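Local coordinates for protein protoporphyrinogen oxidase (Exiguobacterium sibiricum, PDB 3LOV) that probably oxidises coproporphyrinogen III to coproporphyrin III in heme b biosynthesis, using a bound FAD and molecular oxygen, at residues L231-G234 with L235-I239. Residues are numbered along the deposited sequence; the frame is centred on the assembly and turned at random.
Sequences LETG and LESLI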
loop_
_atom_site.group_PDB
_atom_site.type_symbol
_atom_site.label_atom_id
_atom_site.label_comp_id
_atom_site.label_asym_id
_atom_site.label_seq_id
_atom_site.Cartn_x
_atom_site.Cartn_y
_atom_site.Cartn_z
ATOM N N LEU A 231 11.348 10.138 -3.408
ATOM C CA LEU A 231 11.941 11.324 -3.990
ATOM C C LEU A 231 12.469 12.249 -2.898
ATOM O O LEU A 231 11.825 12.467 -1.858
ATOM C CB LEU A 231 10.924 12.080 -4.862
ATOM C CG LEU A 231 10.315 11.311 -6.041
ATOM C CD1 LEU A 231 9.084 12.068 -6.530
ATOM C CD2 LEU A 231 11.290 11.107 -7.241
ATOM N N GLU A 232 13.610 12.859 -3.224
ATOM C CA GLU A 232 14.317 13.773 -2.350
ATOM C C GLU A 232 13.420 14.932 -1.986
ATOM O O GLU A 232 13.473 15.461 -0.882
ATOM C CB GLU A 232 15.573 14.307 -3.086
ATOM C CG GLU A 232 16.592 15.037 -2.199
ATOM C CD GLU A 232 16.109 16.386 -1.705
ATOM O OE1 GLU A 232 15.485 17.145 -2.479
ATOM O OE2 GLU A 232 16.354 16.692 -0.525
ATOM N N THR A 233 12.590 15.334 -2.929
ATOM C CA THR A 233 11.715 16.466 -2.761
ATOM C C THR A 233 10.366 16.000 -2.208
ATOM O O THR A 233 9.452 16.781 -2.117
ATOM C CB THR A 233 11.490 17.164 -4.120
ATOM O OG1 THR A 233 11.221 16.166 -5.106
ATOM C CG2 THR A 233 12.750 17.932 -4.544
ATOM N N GLY A 234 10.241 14.720 -1.886
ATOM C CA GLY A 234 9.035 14.199 -1.218
ATOM C C GLY A 234 8.036 13.699 -2.236
ATOM O O GLY A 234 8.037 14.162 -3.384
ATOM N N LEU A 235 7.187 12.746 -1.834
ATOM C CA LEU A 235 6.282 12.118 -2.796
ATOM C C LEU A 235 5.227 13.115 -3.214
ATOM O O LEU A 235 4.704 13.040 -4.325
ATOM C CB LEU A 235 5.674 10.822 -2.267
ATOM C CG LEU A 235 6.519 9.545 -2.311
ATOM C CD1 LEU A 235 5.656 8.397 -1.850
ATOM C CD2 LEU A 235 7.066 9.260 -3.677
ATOM N N GLU A 236 4.945 14.110 -2.386
ATOM C CA GLU A 236 3.975 15.117 -2.810
ATOM C C GLU A 236 4.473 15.923 -4.034
ATOM O O GLU A 236 3.660 16.398 -4.856
ATOM C CB GLU A 236 3.584 16.028 -1.643
ATOM C CG GLU A 236 2.271 16.799 -1.897
ATOM C CD GLU A 236 1.693 17.535 -0.665
ATOM O OE1 GLU A 236 2.103 17.276 0.497
ATOM O OE2 GLU A 236 0.775 18.340 -0.873
ATOM N N SER A 237 5.796 16.019 -4.207
ATOM C CA SER A 237 6.351 16.721 -5.386
ATOM C C SER A 237 5.973 16.001 -6.680
ATOM O O SER A 237 5.755 16.636 -7.688
ATOM C CB SER A 237 7.851 16.952 -5.279
ATOM O OG SER A 237 8.563 15.764 -5.379
ATOM N N LEU A 238 5.783 14.687 -6.617
ATOM C CA LEU A 238 5.258 13.958 -7.764
ATOM C C LEU A 238 3.850 14.436 -8.111
ATOM O O LEU A 238 3.546 14.631 -9.278
ATOM C CB LEU A 238 5.279 12.450 -7.530
ATOM C CG LEU A 238 4.421 11.541 -8.420
ATOM C CD1 LEU A 238 4.859 11.613 -9.875
ATOM C CD2 LEU A 238 4.453 10.107 -7.863
ATOM N N ILE A 239 2.992 14.609 -7.101
ATOM C CA ILE A 239 1.608 15.085 -7.317
ATOM C C ILE A 239 1.618 16.484 -8.002
ATOM O O ILE A 239 0.958 16.696 -9.024
ATOM C CB ILE A 239 0.822 15.111 -5.978
ATOM C CG1 ILE A 239 0.776 13.703 -5.339
ATOM C CG2 ILE A 239 -0.517 15.670 -6.151
ATOM C CD1 ILE A 239 0.265 12.562 -6.241
#
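Ser237 and Thr233 meet because both turn their hydroxyls between backbone N and carbonyl carbon: chi1 is 70° for Ser237 and 46° for Thr233, which brings Thr233 OG1 to Ser237 OG, and Ser237 OG to Gly234 O as well. Thr233 OG1 donates to Ser237 OG at 2.7 Å, and Ser237 OG in turn donates to Gly234 O at 2.6 Å, a two-bond chain from Thr233 to the last carbonyl of the turn. The second bond lies in the carbonyl plane, with a C=O...donor angle of 160°. Gly234 O also accepts from Ser237 N at 3.0 Å, but this donor stands well above the plane, so two bonds from one residue grip the oxygen from different directions. With an alanine here in place of Ser237, Thr233 OG1 is likely to lose this acceptor and Gly234 O its in-plane donor. On the apolar flank, Leu231 CD1 lies 4.0 Å from Leu238 CB, the two side chains crossing at about a right angle, and 3.9 Å from Ser237 OG. Leu231 and Leu238 continue this packing against helix 68-75. A type I beta turn from Leu231 to Gly234 is closed by Gly234 N to Leu231 O at 2.8 Å. Leu235, beside Leu447 of the FAD site, donates its amide to Glu56. The whole is a strand-turn-helix junction, joining strand 228-231 to helix 235-245 near the flavin cofactor of this amine-oxidase-family fold.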